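Local structure of biotin binding protein A (Gallus gallus, 2C1S) at residues Ser31-Thr36 with Ile45-Leu50; Thr39-Gln44 with Gln73-Thr78; Lys92-Met97 with Thr119-Arg124. The protein binds biotin as a tetramer of avidin-type beta barrels, here holding biotin-D-sulfoxide, an oxidised form of the vitamin, inside the barrel. All blocks are in the same frame, centred on the assembly; numbering follows the deposited sequence. Where two conformers were deposited one is given.

Contact 1: residues Ser31-Thr36 with Ile45-Leu50; sequences SGSYQT and ILVSPL. With BSO (biotin-D-sulfoxide), chain C.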
loop_
_atom_site.group_PDB
_atom_site.type_symbol
_atom_site.label_atom_id
_atom_site.label_comp_id
_atom_site.label_asym_id
_atom_site.label_seq_id
_atom_site.Cartn_x
_atom_site.Cartn_y
_atom_site.Cartn_z
ATOM N N SER A 31 -8.637 23.318 1.093
ATOM C CA SER A 31 -8.472 23.114 2.504
ATOM C C SER A 31 -9.716 22.407 3.066
ATOM O O SER A 31 -10.686 22.177 2.351
ATOM C CB SER A 31 -8.276 24.484 3.156
ATOM O OG SER A 31 -7.865 24.329 4.484
ATOM N N GLY A 32 -9.703 22.070 4.341
ATOM C CA GLY A 32 -10.863 21.470 4.949
ATOM C C GLY A 32 -10.624 21.019 6.358
ATOM O O GLY A 32 -9.611 21.350 6.964
ATOM N N SER A 33 -11.558 20.241 6.896
ATOM C CA SER A 33 -11.389 19.658 8.223
ATOM C C SER A 33 -11.808 18.188 8.208
ATOM O O SER A 33 -12.631 17.785 7.376
ATOM C CB SER A 33 -12.189 20.430 9.287
ATOM O OG SER A 33 -13.551 20.486 8.894
ATOM N N TYR A 34 -11.253 17.409 9.128
ATOM C CA TYR A 34 -11.449 15.957 9.136
ATOM C C TYR A 34 -11.678 15.509 10.550
ATOM O O TYR A 34 -10.827 15.735 11.437
ATOM C CB TYR A 34 -10.195 15.240 8.553
ATOM C CG TYR A 34 -10.488 13.831 8.068
ATOM C CD1 TYR A 34 -10.666 13.588 6.709
ATOM C CD2 TYR A 34 -10.636 12.765 8.968
ATOM C CE1 TYR A 34 -10.978 12.311 6.238
ATOM C CE2 TYR A 34 -10.943 11.435 8.514
ATOM C CZ TYR A 34 -11.110 11.238 7.125
ATOM O OH TYR A 34 -11.411 9.986 6.590
ATOM N N GLN A 35 -12.846 14.899 10.776
ATOM C CA GLN A 35 -13.227 14.361 12.067
ATOM C C GLN A 35 -13.265 12.828 12.009
ATOM O O GLN A 35 -14.302 12.210 11.658
ATOM C CB GLN A 35 -14.612 14.881 12.469
ATOM C CG GLN A 35 -15.015 14.490 13.885
ATOM C CD GLN A 35 -14.260 15.283 14.959
ATOM O OE1 GLN A 35 -14.057 16.491 14.821
ATOM N NE2 GLN A 35 -13.851 14.607 16.028
ATOM N N THR A 36 -12.150 12.205 12.353
ATOM C CA THR A 36 -12.084 10.751 12.253
ATOM C C THR A 36 -12.878 10.085 13.369
ATOM O O THR A 36 -12.896 10.579 14.507
ATOM C CB THR A 36 -10.584 10.249 12.188
ATOM O OG1 THR A 36 -10.580 8.828 12.105
ATOM C CG2 THR A 36 -9.779 10.661 13.417
ATOM N N ILE A 45 -9.943 12.097 20.088
ATOM C CA ILE A 45 -9.927 12.610 18.721
ATOM C C ILE A 45 -10.347 14.086 18.718
ATOM O O ILE A 45 -11.275 14.483 19.442
ATOM C CB ILE A 45 -10.840 11.797 17.764
ATOM C CG1 ILE A 45 -10.380 10.342 17.641
ATOM C CG2 ILE A 45 -10.831 12.420 16.371
ATOM C CD1 ILE A 45 -11.514 9.376 17.277
ATOM N N LEU A 46 -9.653 14.878 17.903
ATOM C CA LEU A 46 -9.923 16.295 17.712
ATOM C C LEU A 46 -9.992 16.594 16.219
ATOM O O LEU A 46 -9.256 15.980 15.425
ATOM C CB LEU A 46 -8.805 17.127 18.365
ATOM C CG LEU A 46 -8.651 17.070 19.899
ATOM C CD1 LEU A 46 -7.266 17.572 20.355
ATOM C CD2 LEU A 46 -9.767 17.866 20.597
ATOM N N VAL A 47 -10.867 17.530 15.823
ATOM C CA VAL A 47 -10.949 17.965 14.418
ATOM C C VAL A 47 -9.569 18.374 13.901
ATOM O O VAL A 47 -8.780 19.058 14.581
ATOM C CB VAL A 47 -12.013 19.101 14.163
ATOM C CG1 VAL A 47 -11.651 20.398 14.928
ATOM C CG2 VAL A 47 -12.206 19.362 12.648
ATOM N N SER A 48 -9.267 17.939 12.692
ATOM C CA SER A 48 -7.956 18.218 12.164
ATOM C C SER A 48 -8.039 18.810 10.785
ATOM O O SER A 48 -8.940 18.469 10.011
ATOM C CB SER A 48 -7.092 16.951 12.153
ATOM O OG SER A 48 -7.042 16.399 13.443
ATOM N N PRO A 49 -7.098 19.707 10.462
ATOM C CA PRO A 49 -7.065 20.321 9.153
ATOM C C PRO A 49 -6.517 19.424 8.050
ATOM O O PRO A 49 -5.590 18.603 8.270
ATOM C CB PRO A 49 -6.114 21.511 9.350
ATOM C CG PRO A 49 -5.196 21.068 10.420
ATOM C CD PRO A 49 -6.037 20.238 11.355
ATOM N N LEU A 50 -7.048 19.645 6.864
ATOM C CA LEU A 50 -6.520 19.027 5.672
ATOM C C LEU A 50 -6.180 20.066 4.601
ATOM O O LEU A 50 -6.726 21.195 4.573
ATOM C CB LEU A 50 -7.493 17.939 5.195
ATOM C CG LEU A 50 -8.828 18.423 4.613
ATOM C CD1 LEU A 50 -8.670 18.739 3.140
ATOM C CD2 LEU A 50 -9.924 17.355 4.825
HETATM C C11 BSO C . -3.920 8.174 14.276
HETATM O O11 BSO C . -4.637 7.390 14.940
HETATM O O12 BSO C . -2.684 8.071 14.177
HETATM C C10 BSO C . -4.568 9.370 13.545
HETATM C C9 BSO C . -6.018 9.164 13.048
HETATM C C8 BSO C . -5.998 8.255 11.824
HETATM C C7 BSO C . -7.439 7.858 11.447
HETATM C C2 BSO C . -7.400 6.910 10.226
HETATM S S1 BSO C . -6.878 7.686 8.687
HETATM C C6 BSO C . -7.432 6.282 7.678
HETATM C C5 BSO C . -8.741 5.808 8.342
HETATM N N1 BSO C . -9.869 6.534 7.741
HETATM C C3 BSO C . -10.464 7.309 8.656
HETATM O O3 BSO C . -11.459 7.985 8.377
HETATM N N2 BSO C . -9.917 7.228 9.876
HETATM C C4 BSO C . -8.776 6.264 9.841
HETATM O O10 BSO C . -5.375 7.650 8.732
HETATM O O HOH W 1 -10.110 14.105 13.541
HETATM O O HOH W 2 -13.426 15.954 18.626
#
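Y34 and S48 form a hydrogen-bonded pair close to the end of the pairing of two antiparallel strands, Y34 N reaching S48 O at 2.7 Å and S48 N returning to Y34 O at 3.0 Å. One residue pair on, S33 and P49 form a non-hydrogen-bonded pair, and L50 N then makes a straight bond to G32 O (169° at the hydrogen). The return bond from G32 N to L50 O is bent and weak.

Beyond S48 the strands part, and water takes over. One water receives the T36 N-H and donates to both Y34 O and L46 O; a second joins Q35 NE2 to I45 O.

Apolar contacts fall on both faces. L50 lays its CG and CD1 over the backbone of G32, where there is no side chain in the way, while its CD2 comes to the edge of the Y34 ring. On the S33 face, V47 CG2 packs on S33 CB at 3.5 Å. I45 and T36 meet through their CG2 methyls, 3.6 Å apart.

Two side chains serve the ligand's ureido group. Y34 OH donates to O3 of the biotin sulfoxide at 2.7 Å. T36 OG1, turned anti to its own N (chi1 179°), accepts from N2 of the ligand at 2.8 Å in a nearly straight bond and is also bonded to V38 O.

In the barrel, strand 29-35 has strand 18-21 along its other edge, S33 pairing with T20; strand 48-54 is flanked by strand 66-71, where L50 packs on F68 and V70.

Contact 2: residues Thr39-Gln44 with Gln73-Thr78; sequences TATNKQ and QFADST. With BSO (biotin-D-sulfoxide), chain C.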
loop_
_atom_site.group_PDB
_atom_site.type_symbol
_atom_site.label_atom_id
_atom_site.label_comp_id
_atom_site.label_asym_id
_atom_site.label_seq_id
_atom_site.Cartn_x
_atom_site.Cartn_y
_atom_site.Cartn_z
ATOM N N THR A 39 -9.110 5.973 15.831
ATOM C CA THR A 39 -7.707 6.322 15.947
ATOM C C THR A 39 -6.930 5.104 16.413
ATOM O O THR A 39 -7.449 4.271 17.180
ATOM C CB THR A 39 -7.489 7.526 16.911
ATOM O OG1 THR A 39 -6.093 7.812 17.043
ATOM C CG2 THR A 39 -8.053 7.218 18.280
ATOM N N ALA A 40 -5.686 5.006 15.956
ATOM C CA ALA A 40 -4.747 3.985 16.438
ATOM C C ALA A 40 -4.095 4.375 17.772
ATOM O O ALA A 40 -3.359 3.582 18.369
ATOM C CB ALA A 40 -3.686 3.699 15.397
ATOM N N THR A 41 -4.340 5.605 18.214
ATOM C CA THR A 41 -3.842 6.132 19.490
ATOM C C THR A 41 -4.855 5.887 20.593
ATOM O O THR A 41 -5.962 5.415 20.330
ATOM C CB THR A 41 -3.566 7.657 19.434
ATOM O OG1 THR A 41 -4.792 8.410 19.312
ATOM C CG2 THR A 41 -2.650 8.002 18.299
ATOM N N ASN A 42 -4.457 6.215 21.819
ATOM C CA ASN A 42 -5.365 6.248 22.959
ATOM C C ASN A 42 -5.715 7.690 23.342
ATOM O O ASN A 42 -6.064 7.968 24.487
ATOM C CB ASN A 42 -4.737 5.510 24.145
ATOM C CG ASN A 42 -3.352 6.034 24.502
ATOM O OD1 ASN A 42 -2.989 7.196 24.209
ATOM N ND2 ASN A 42 -2.556 5.172 25.146
ATOM N N LYS A 43 -5.597 8.610 22.387
ATOM C CA LYS A 43 -5.932 10.015 22.609
ATOM C C LYS A 43 -7.361 10.334 22.191
ATOM O O LYS A 43 -7.953 9.640 21.356
ATOM C CB LYS A 43 -4.966 10.936 21.848
ATOM C CG LYS A 43 -3.487 10.752 22.192
ATOM C CD LYS A 43 -3.185 11.048 23.651
ATOM C CE LYS A 43 -1.689 11.285 23.868
ATOM N NZ LYS A 43 -1.139 10.595 25.089
ATOM N N GLN A 44 -7.911 11.390 22.794
ATOM C CA GLN A 44 -9.196 11.940 22.397
ATOM C C GLN A 44 -9.066 12.525 20.985
ATOM O O GLN A 44 -8.171 13.327 20.707
ATOM C CB GLN A 44 -9.659 12.988 23.436
ATOM C CG GLN A 44 -10.780 13.968 23.002
ATOM C CD GLN A 44 -12.106 13.289 22.660
ATOM O OE1 GLN A 44 -12.488 12.281 23.271
ATOM N NE2 GLN A 44 -12.811 13.841 21.681
ATOM N N GLN A 73 -4.534 16.582 14.931
ATOM C CA GLN A 73 -4.265 17.522 16.031
ATOM C C GLN A 73 -4.049 16.814 17.361
ATOM O O GLN A 73 -3.662 17.437 18.351
ATOM C CB GLN A 73 -5.383 18.561 16.138
ATOM C CG GLN A 73 -5.480 19.428 14.907
ATOM C CD GLN A 73 -4.246 20.296 14.686
ATOM O OE1 GLN A 73 -4.031 21.267 15.406
ATOM N NE2 GLN A 73 -3.436 19.955 13.677
ATOM N N PHE A 74 -4.261 15.506 17.377
ATOM C CA PHE A 74 -4.243 14.749 18.603
ATOM C C PHE A 74 -3.251 13.583 18.484
ATOM O O PHE A 74 -3.220 12.714 19.347
ATOM C CB PHE A 74 -5.631 14.197 18.867
ATOM C CG PHE A 74 -6.152 13.343 17.743
ATOM C CD1 PHE A 74 -6.006 11.954 17.783
ATOM C CD2 PHE A 74 -6.747 13.932 16.629
ATOM C CE1 PHE A 74 -6.453 11.171 16.727
ATOM C CE2 PHE A 74 -7.203 13.155 15.591
ATOM C CZ PHE A 74 -7.048 11.774 15.638
ATOM N N ALA A 75 -2.484 13.566 17.395
ATOM C CA ALA A 75 -1.504 12.502 17.142
ATOM C C ALA A 75 -0.295 13.014 16.366
ATOM O O ALA A 75 -0.378 14.042 15.688
ATOM C CB ALA A 75 -2.167 11.324 16.408
ATOM N N ASP A 76 0.825 12.298 16.479
ATOM C CA ASP A 76 2.062 12.676 15.788
ATOM C C ASP A 76 2.152 12.154 14.363
ATOM O O ASP A 76 3.101 12.428 13.647
ATOM C CB ASP A 76 3.265 12.242 16.620
ATOM C CG ASP A 76 3.227 12.844 18.008
ATOM O OD1 ASP A 76 2.735 13.986 18.101
ATOM O OD2 ASP A 76 3.639 12.190 18.997
ATOM N N SER A 77 1.115 11.460 13.942
ATOM C CA SER A 77 1.103 10.801 12.649
ATOM C C SER A 77 0.514 11.763 11.612
ATOM O O SER A 77 -0.038 12.819 11.964
ATOM C CB SER A 77 0.214 9.571 12.777
ATOM O OG SER A 77 -1.077 10.005 13.165
ATOM N N THR A 78 0.607 11.384 10.341
ATOM C CA THR A 78 0.061 12.161 9.237
ATOM C C THR A 78 -0.575 11.141 8.319
ATOM O O THR A 78 -0.026 10.059 8.129
ATOM C CB THR A 78 1.145 12.956 8.466
ATOM O OG1 THR A 78 1.630 14.004 9.324
ATOM C CG2 THR A 78 0.574 13.614 7.258
HETATM C C11 BSO C . -3.920 8.174 14.276
HETATM O O11 BSO C . -4.637 7.390 14.940
HETATM O O12 BSO C . -2.684 8.071 14.177
HETATM C C10 BSO C . -4.568 9.370 13.545
HETATM C C9 BSO C . -6.018 9.164 13.048
HETATM C C8 BSO C . -5.998 8.255 11.824
HETATM C C7 BSO C . -7.439 7.858 11.447
HETATM C C2 BSO C . -7.400 6.910 10.226
HETATM S S1 BSO C . -6.878 7.686 8.687
HETATM C C6 BSO C . -7.432 6.282 7.678
HETATM C C5 BSO C . -8.741 5.808 8.342
HETATM N N1 BSO C . -9.869 6.534 7.741
HETATM C C3 BSO C . -10.464 7.309 8.656
HETATM O O3 BSO C . -11.459 7.985 8.377
HETATM N N2 BSO C . -9.917 7.228 9.876
HETATM C C4 BSO C . -8.776 6.264 9.841
HETATM O O10 BSO C . -5.375 7.650 8.732
#
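F74 leans from its own loop into the loop 39-44, and its side chain can be followed outward atom by atom. CB starts against the backbone of the other segment, 3.3 Å from Q44 O, and CG lies only slightly farther from the same oxygen, which stands obliquely to the ring. With chi1 at 57°, CG sits between the backbone N and the carbonyl carbon, which sends the ring toward loop 39-44 with CZ ending at the ligand. CD1 has the hydroxyl of T41 and the CB of K43 at the ring edge. CE1 comes to T39 OG1 at 3.4 Å, which lies in the ring plane, so the hydroxyl meets an edge C-H and leaves the faces alone. CZ, the tip, reaches C9 of the biotin sulfoxide at 3.8 Å and touches C10 as well, packing on the valeryl chain.

These are two of the loops at the mouth of an avidin-type barrel, joining strand 29-35 to 48-54 and strand 66-71 to 78-87, and between them they hold the ligand's carboxylate. T39 OG1 donates to O11 at 2.6 Å and A40 N adds a second bond to that oxygen; from the opposite loop S77 OG donates to O12 at 2.7 Å.

T39 OG1 accepts from T41 N, an ST turn, and from T41 OG1 at 2.7 Å; T41 OG1 in turn accepts from K43 N, a second ST turn. Past the ring, T41 CG2 packs on A75 CB, and K43 sets its CB and CG against F74 O, each 3.5 Å away. W112 of a neighbouring subunit packs on A40, and T65 of another subunit bonds to D76 O.

Contact 3: residues Lys92-Met97 with Thr119-Arg124; sequences KEMLEM and TNVFTR. With BSO (biotin-D-sulfoxide), chain C.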
loop_
_atom_site.group_PDB
_atom_site.type_symbol
_atom_site.label_atom_id
_atom_site.label_comp_id
_atom_site.label_asym_id
_atom_site.label_seq_id
_atom_site.Cartn_x
_atom_site.Cartn_y
_atom_site.Cartn_z
ATOM N N LYS A 92 -25.968 9.647 -7.141
ATOM C CA LYS A 92 -25.375 9.659 -5.810
ATOM C C LYS A 92 -23.866 9.676 -5.979
ATOM O O LYS A 92 -23.328 8.951 -6.813
ATOM C CB LYS A 92 -25.815 8.457 -4.983
ATOM C CG LYS A 92 -27.338 8.378 -4.825
ATOM C CD LYS A 92 -27.815 7.238 -3.925
ATOM C CE LYS A 92 -29.351 7.069 -4.066
ATOM N NZ LYS A 92 -29.863 6.068 -3.091
ATOM N N GLU A 93 -23.205 10.539 -5.212
ATOM C CA GLU A 93 -21.741 10.728 -5.307
ATOM C C GLU A 93 -21.005 9.910 -4.258
ATOM O O GLU A 93 -21.363 9.898 -3.076
ATOM C CB GLU A 93 -21.372 12.211 -5.112
ATOM C CG GLU A 93 -22.035 13.206 -6.104
ATOM C CD GLU A 93 -22.332 14.524 -5.430
ATOM O OE1 GLU A 93 -22.948 14.523 -4.323
ATOM O OE2 GLU A 93 -21.950 15.564 -5.999
ATOM N N MET A 94 -19.940 9.250 -4.696
ATOM C CA MET A 94 -19.081 8.514 -3.775
ATOM C C MET A 94 -17.625 8.871 -4.052
ATOM O O MET A 94 -17.223 8.841 -5.204
ATOM C CB MET A 94 -19.342 6.997 -3.851
ATOM C CG MET A 94 -20.565 6.509 -3.034
ATOM S SD MET A 94 -22.151 6.546 -3.921
ATOM C CE MET A 94 -23.265 5.932 -2.665
ATOM N N LEU A 95 -16.836 9.188 -3.017
ATOM C CA LEU A 95 -15.369 9.352 -3.202
ATOM C C LEU A 95 -14.723 8.011 -2.890
ATOM O O LEU A 95 -14.859 7.520 -1.770
ATOM C CB LEU A 95 -14.789 10.449 -2.290
ATOM C CG LEU A 95 -15.560 11.765 -2.187
ATOM C CD1 LEU A 95 -14.945 12.664 -1.089
ATOM C CD2 LEU A 95 -15.620 12.475 -3.512
ATOM N N GLU A 96 -14.042 7.433 -3.876
ATOM C CA GLU A 96 -13.311 6.170 -3.677
ATOM C C GLU A 96 -11.882 6.644 -3.351
ATOM O O GLU A 96 -11.281 7.347 -4.152
ATOM C CB GLU A 96 -13.274 5.346 -4.976
ATOM C CG GLU A 96 -14.582 4.608 -5.355
ATOM C CD GLU A 96 -14.962 3.475 -4.376
ATOM O OE1 GLU A 96 -14.111 2.986 -3.610
ATOM O OE2 GLU A 96 -16.134 3.040 -4.384
ATOM N N MET A 97 -11.402 6.322 -2.156
ATOM C CA MET A 97 -10.087 6.801 -1.743
ATOM C C MET A 97 -9.226 5.686 -1.166
ATOM O O MET A 97 -9.738 4.698 -0.594
ATOM C CB MET A 97 -10.220 7.881 -0.670
ATOM C CG MET A 97 -11.088 9.099 -1.106
ATOM S SD MET A 97 -10.617 10.618 -0.312
ATOM C CE MET A 97 -9.246 11.026 -1.377
ATOM N N THR A 119 -8.315 1.750 2.575
ATOM C CA THR A 119 -9.214 2.382 1.611
ATOM C C THR A 119 -10.452 2.876 2.371
ATOM O O THR A 119 -10.781 2.343 3.418
ATOM C CB THR A 119 -9.674 1.367 0.495
ATOM O OG1 THR A 119 -10.373 0.262 1.115
ATOM C CG2 THR A 119 -8.477 0.848 -0.346
ATOM N N ASN A 120 -11.102 3.884 1.827
ATOM C CA ASN A 120 -12.341 4.419 2.388
ATOM C C ASN A 120 -13.243 4.757 1.233
ATOM O O ASN A 120 -12.766 5.047 0.109
ATOM C CB ASN A 120 -12.088 5.675 3.233
ATOM C CG ASN A 120 -11.507 5.381 4.610
ATOM O OD1 ASN A 120 -10.576 6.044 5.028
ATOM N ND2 ASN A 120 -12.054 4.402 5.312
ATOM N N VAL A 121 -14.554 4.732 1.489
ATOM C CA VAL A 121 -15.515 5.280 0.522
ATOM C C VAL A 121 -16.349 6.358 1.221
ATOM O O VAL A 121 -16.874 6.100 2.295
ATOM C CB VAL A 121 -16.468 4.196 -0.044
ATOM C CG1 VAL A 121 -17.320 4.832 -1.112
ATOM C CG2 VAL A 121 -15.677 3.026 -0.611
ATOM N N PHE A 122 -16.406 7.557 0.641
ATOM C CA PHE A 122 -17.160 8.671 1.223
ATOM C C PHE A 122 -18.435 8.917 0.417
ATOM O O PHE A 122 -18.444 8.783 -0.808
ATOM C CB PHE A 122 -16.342 9.960 1.208
ATOM C CG PHE A 122 -15.135 9.959 2.142
ATOM C CD1 PHE A 122 -15.203 10.594 3.389
ATOM C CD2 PHE A 122 -13.924 9.350 1.748
ATOM C CE1 PHE A 122 -14.099 10.625 4.236
ATOM C CE2 PHE A 122 -12.818 9.379 2.580
ATOM C CZ PHE A 122 -12.895 10.012 3.823
ATOM N N THR A 123 -19.491 9.285 1.131
ATOM C CA THR A 123 -20.755 9.691 0.543
ATOM C C THR A 123 -21.086 11.075 1.096
ATOM O O THR A 123 -20.723 11.424 2.229
ATOM C CB THR A 123 -21.898 8.724 0.936
ATOM O OG1 THR A 123 -21.970 8.634 2.358
ATOM C CG2 THR A 123 -21.629 7.327 0.396
ATOM N N ARG A 124 -21.818 11.830 0.286
ATOM C CA ARG A 124 -22.220 13.200 0.594
ATOM C C ARG A 124 -23.199 13.217 1.770
ATOM O O ARG A 124 -24.209 12.507 1.758
ATOM C CB ARG A 124 -22.876 13.798 -0.652
ATOM C CG ARG A 124 -23.437 15.163 -0.485
ATOM C CD ARG A 124 -22.435 16.178 -0.837
ATOM N NE ARG A 124 -22.060 16.236 -2.256
ATOM C CZ ARG A 124 -21.149 17.100 -2.693
ATOM N NH1 ARG A 124 -20.596 17.907 -1.812
ATOM N NH2 ARG A 124 -20.774 17.152 -3.971
HETATM C C11 BSO C . -3.920 8.174 14.276
HETATM O O11 BSO C . -4.637 7.390 14.940
HETATM O O12 BSO C . -2.684 8.071 14.177
HETATM C C10 BSO C . -4.568 9.370 13.545
HETATM C C9 BSO C . -6.018 9.164 13.048
HETATM C C8 BSO C . -5.998 8.255 11.824
HETATM C C7 BSO C . -7.439 7.858 11.447
HETATM C C2 BSO C . -7.400 6.910 10.226
HETATM S S1 BSO C . -6.878 7.686 8.687
HETATM C C6 BSO C . -7.432 6.282 7.678
HETATM C C5 BSO C . -8.741 5.808 8.342
HETATM N N1 BSO C . -9.869 6.534 7.741
HETATM C C3 BSO C . -10.464 7.309 8.656
HETATM O O3 BSO C . -11.459 7.985 8.377
HETATM N N2 BSO C . -9.917 7.228 9.876
HETATM C C4 BSO C . -8.776 6.264 9.841
HETATM O O10 BSO C . -5.375 7.650 8.732
HETATM O O HOH W 3 -23.493 10.571 -1.657
#
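F122 presses its CB into the side of L95, with CD1 of the leucine 3.8 Å away and its CB and CG scarcely farther. Farther out, the ring crosses M97 obliquely: the SD sits 3.8 Å from CE2, a Met-aromatic contact with the sulfur 52° off the ring normal. L95, F122 and M97 thus fit together on the inner face, where L95 also meets W11 and M97 reaches F66 and F68.

On the other face the side chains run alongside in pairs. M94 CG lies 3.7 Å from T123 CG2, and in the conformer given the bend at chi2 brings CE back to the same methyl. Beside it, V121 puts CG1 against M94 CB and CG2 against E96 OE1; the other carboxylate oxygen of E96 makes a salt bridge to R108 of a neighbouring subunit.

The two strands, 93-102 and 115-124, are the last antiparallel pair of the avidin barrel, and strand 115-124 closes it against strand 9-13 through the T123-R12 backbone bond. L95 and F122 exchange bonds, as do M97 and N120. On the ligand side N120 OD1 accepts from N1 of the biotin sulfoxide at 2.8 Å, nearly straight at 171°, while its ND2 is bonded to E14.

At the far end R124 bends round to grip E93 side-on in a salt bridge of two hydrogen bonds, NE on OE1 and NH2 on OE2, both 2.8 Å. The carboxylate lies at the guanidinium edge, its plane turned 42° from it, and each oxygen is approached from above the carboxylate plane. C5 N is a further partner of OE2, and the R124 nitrogens also serve the carbonyls of E6 and Q8. Next to this pair a water bridges E93 O and R124 N.

In the fold
All three contacts belong to one eight-stranded antiparallel barrel and reach the same ligand from different parts of it. Contacts 1 and 2 have alternating segments along the chain, their centres about 12 Å apart, and they touch where S48 OG meets Q73 N; contact 3 follows both. Contact 1 pairs the third and fourth strands, contact 3 the last two, about 17 Å away between centres, yet Y34 and F122 touch. Contact 2, about 23 Å from contact 3 between centres, lies in two loops at the mouth. Contacts 1 and 3 help hold the bicyclic head of the ligand and contact 2 takes the carboxylate, so the ligand is gripped at both ends.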